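Local coordinates for protein formate dehydrogenase (PDB 1QP8) that binds NADPH and probably reduces 2-oxoacids such as glyoxylate or hydroxypyruvate, as a member of the D-isomer-specific 2-hydroxyacid dehydrogenase family, at residues Val127-Leu132 against Ala148-Phe153. Residues are numbered along the deposited sequence; the frame is centred on the assembly and turned at random.
Sequences VAVLGL and AQVRGF. With NDP (NADPH dihydro-nicotinamide-adenine-dinucleotide phosphate), chain C.
With chi1 at 161°, Phe153 sets its CG trans to the backbone N, and the ring then meets the backbone of Leu130 edge-on: CD2 lies 3.7 Å from Leu130 CA, which sits in the plane of the ring. In Val127 and Val129 it is CG2 that stands beside the backbone N, and it does the touching on the other face of the sheet. There Val127 CG2 reaches Ala148 CB, and the Val129 and Val150 side chains cross, Val129 CG2 lying 3.7 Å from Val150 CG1. Branched, wholly apolar valines suit this face, because Leu143 of helix 135-145 packs on all three of them.

Between the faces, strands 126-130 and 149-153 run parallel. Val127 is gripped twice: its N donates to Gln149 O, and its O accepts Arg151 N at 2.7 Å, with an N-H...O angle of 162°. Further along, Phe153 N donates to Val129 O at 3.2 Å, while Val129 N to Arg151 O is weak. Arg151 leaves the strand on the face of Ala128, and its NH1 hydrogen-bonds Arg173 O.

Past the strand, Gly131 N bonds Phe153 O. The positive phi of Gly131, 96°, is readily adopted by glycine, which probably opens the GxGxxG turn of a Rossmann fold. Leu132 then packs its branched end against Phe153 O and the backbone of Gly152, where no side chain intervenes.

Helix 135-145 joins the two strands in a beta-alpha-beta crossover of the Rossmann-type domain. Leu132 N bonds the adenosine ribose O3B of NADPH weakly, and Ser154 and Thr156 also hydrogen-bond the cofactor. Apolar faces and mutually satisfied backbone amides and carbonyls thus place the strand ends so that Leu132 and the residues after Phe153 can help line the cofactor site.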
loop_
_atom_site.group_PDB
_atom_site.type_symbol
_atom_site.label_atom_id
_atom_site.label_comp_id
_atom_site.label_asym_id
_atom_site.label_seq_id
_atom_site.Cartn_x
_atom_site.Cartn_y
_atom_site.Cartn_z
ATOM N N VAL A 127 -0.651 -2.598 15.037
ATOM C CA VAL A 127 -0.352 -1.356 14.345
ATOM C C VAL A 127 -0.973 -0.144 15.037
ATOM O O VAL A 127 -2.176 -0.102 15.261
ATOM C CB VAL A 127 -0.882 -1.405 12.902
ATOM C CG1 VAL A 127 -0.283 -0.262 12.110
ATOM C CG2 VAL A 127 -0.563 -2.757 12.262
ATOM N N ALA A 128 -0.148 0.843 15.367
ATOM C CA ALA A 128 -0.638 2.050 16.014
ATOM C C ALA A 128 -1.066 3.058 14.954
ATOM O O ALA A 128 -0.668 2.958 13.793
ATOM C CB ALA A 128 0.448 2.655 16.884
ATOM N N VAL A 129 -1.887 4.023 15.356
ATOM C CA VAL A 129 -2.359 5.068 14.455
ATOM C C VAL A 129 -2.574 6.312 15.297
ATOM O O VAL A 129 -3.685 6.586 15.717
ATOM C CB VAL A 129 -3.698 4.672 13.755
ATOM C CG1 VAL A 129 -4.318 5.871 13.063
ATOM C CG2 VAL A 129 -3.448 3.567 12.714
ATOM N N LEU A 130 -1.503 7.057 15.551
ATOM C CA LEU A 130 -1.588 8.265 16.358
ATOM C C LEU A 130 -2.354 9.357 15.623
ATOM O O LEU A 130 -1.954 9.792 14.546
ATOM C CB LEU A 130 -0.195 8.792 16.703
ATOM C CG LEU A 130 1.010 7.857 16.849
ATOM C CD1 LEU A 130 2.140 8.649 17.508
ATOM C CD2 LEU A 130 0.669 6.637 17.678
ATOM N N GLY A 131 -3.445 9.814 16.226
ATOM C CA GLY A 131 -4.263 10.837 15.607
ATOM C C GLY A 131 -5.398 10.152 14.884
ATOM O O GLY A 131 -5.158 9.375 13.958
ATOM N N LEU A 132 -6.630 10.414 15.300
ATOM C CA LEU A 132 -7.765 9.776 14.649
ATOM C C LEU A 132 -8.632 10.747 13.854
ATOM O O LEU A 132 -8.479 11.956 13.947
ATOM C CB LEU A 132 -8.596 9.005 15.685
ATOM C CG LEU A 132 -7.936 7.674 16.086
ATOM C CD1 LEU A 132 -8.485 7.169 17.411
ATOM C CD2 LEU A 132 -8.151 6.653 14.996
ATOM N N ALA A 148 -5.194 -6.049 10.459
ATOM C CA ALA A 148 -4.281 -5.575 11.484
ATOM C C ALA A 148 -4.976 -5.314 12.807
ATOM O O ALA A 148 -6.149 -4.954 12.847
ATOM C CB ALA A 148 -3.587 -4.306 11.017
ATOM N N GLN A 149 -4.242 -5.504 13.894
ATOM C CA GLN A 149 -4.768 -5.242 15.221
ATOM C C GLN A 149 -4.496 -3.770 15.449
ATOM O O GLN A 149 -3.608 -3.411 16.218
ATOM C CB GLN A 149 -4.028 -6.061 16.277
ATOM C CG GLN A 149 -4.302 -7.551 16.226
ATOM C CD GLN A 149 -3.587 -8.302 17.333
ATOM O OE1 GLN A 149 -2.357 -8.328 17.389
ATOM N NE2 GLN A 149 -4.357 -8.912 18.225
ATOM N N VAL A 150 -5.260 -2.922 14.772
ATOM C CA VAL A 150 -5.078 -1.484 14.878
ATOM C C VAL A 150 -5.353 -0.960 16.273
ATOM O O VAL A 150 -6.367 -1.297 16.873
ATOM C CB VAL A 150 -6.019 -0.720 13.916
ATOM C CG1 VAL A 150 -5.586 0.753 13.832
ATOM C CG2 VAL A 150 -6.039 -1.388 12.538
ATOM N N ARG A 151 -4.451 -0.129 16.781
ATOM C CA ARG A 151 -4.625 0.486 18.089
ATOM C C ARG A 151 -4.678 1.988 17.854
ATOM O O ARG A 151 -3.642 2.637 17.830
ATOM C CB ARG A 151 -3.443 0.196 19.002
ATOM C CG ARG A 151 -3.109 -1.256 19.177
ATOM C CD ARG A 151 -1.994 -1.333 20.177
ATOM N NE ARG A 151 -1.242 -2.572 20.094
ATOM C CZ ARG A 151 -0.025 -2.714 20.600
ATOM N NH1 ARG A 151 0.562 -1.694 21.219
ATOM N NH2 ARG A 151 0.608 -3.870 20.477
ATOM N N GLY A 152 -5.877 2.536 17.686
ATOM C CA GLY A 152 -6.015 3.962 17.441
ATOM C C GLY A 152 -5.869 4.857 18.656
ATOM O O GLY A 152 -6.505 4.644 19.683
ATOM N N PHE A 153 -5.020 5.870 18.528
ATOM C CA PHE A 153 -4.769 6.830 19.594
ATOM C C PHE A 153 -5.428 8.158 19.233
ATOM O O PHE A 153 -5.632 8.456 18.054
ATOM C CB PHE A 153 -3.269 7.034 19.753
ATOM C CG PHE A 153 -2.899 8.291 20.485
ATOM C CD1 PHE A 153 -3.199 8.444 21.836
ATOM C CD2 PHE A 153 -2.213 9.314 19.835
ATOM C CE1 PHE A 153 -2.817 9.593 22.540
ATOM C CE2 PHE A 153 -1.822 10.475 20.529
ATOM C CZ PHE A 153 -2.127 10.609 21.885
HETATM P PA NDP C . -8.127 16.881 11.877
HETATM O O1A NDP C . -7.502 18.143 12.381
HETATM O O2A NDP C . -7.826 17.352 10.508
HETATM O O5B NDP C . -7.228 16.132 13.041
HETATM C C5B NDP C . -8.025 15.926 14.277
HETATM C C4B NDP C . -7.721 14.508 14.883
HETATM O O4B NDP C . -6.443 14.417 15.626
HETATM C C3B NDP C . -8.764 14.056 15.981
HETATM O O3B NDP C . -8.707 12.650 16.149
HETATM C C2B NDP C . -8.234 14.901 17.139
HETATM O O2B NDP C . -8.693 14.793 18.437
HETATM C C1B NDP C . -6.787 14.660 17.014
HETATM N N9A NDP C . -6.003 15.611 17.732
HETATM C C8A NDP C . -5.807 16.954 17.550
HETATM N N7A NDP C . -4.965 17.468 18.446
HETATM C C5A NDP C . -4.622 16.390 19.223
HETATM C C6A NDP C . -3.756 16.265 20.372
HETATM N N6A NDP C . -3.120 17.351 20.852
HETATM N N1A NDP C . -3.629 15.006 20.946
HETATM C C2A NDP C . -4.331 13.941 20.394
HETATM N N3A NDP C . -5.144 13.974 19.353
HETATM C C4A NDP C . -5.227 15.241 18.802
HETATM O O3 NDP C . -7.517 15.627 11.158
HETATM P PN NDP C . -6.519 15.130 9.953
HETATM O O1N NDP C . -6.468 13.652 9.879
HETATM O O2N NDP C . -6.893 15.727 8.630
HETATM O O5D NDP C . -5.017 15.723 10.350
HETATM C C5D NDP C . -4.722 17.102 10.023
HETATM C C4D NDP C . -3.245 17.325 10.391
HETATM O O4D NDP C . -2.417 16.476 9.559
HETATM C C3D NDP C . -2.823 18.765 10.102
HETATM O O3D NDP C . -3.091 19.557 11.247
HETATM C C2D NDP C . -1.325 18.589 9.737
HETATM O O2D NDP C . -0.478 18.734 10.888
HETATM C C1D NDP C . -1.260 17.196 9.068
HETATM N N1N NDP C . -1.269 17.259 7.530
HETATM C C2N NDP C . -0.112 16.712 6.876
HETATM C C3N NDP C . -0.108 16.763 5.460
HETATM C C7N NDP C . 1.149 16.169 4.711
HETATM O O7N NDP C . 1.076 16.041 3.503
HETATM N N7N NDP C . 2.231 15.837 5.467
HETATM C C4N NDP C . -1.171 17.316 4.647
HETATM C C5N NDP C . -2.261 17.823 5.441
HETATM C C6N NDP C . -2.347 17.814 6.800
HETATM P P2B NDP C . -9.894 15.923 18.846
HETATM O O1X NDP C . -10.042 15.473 20.278
HETATM O O2X NDP C . -9.211 17.228 18.638
HETATM O O3X NDP C . -10.996 15.652 17.938
#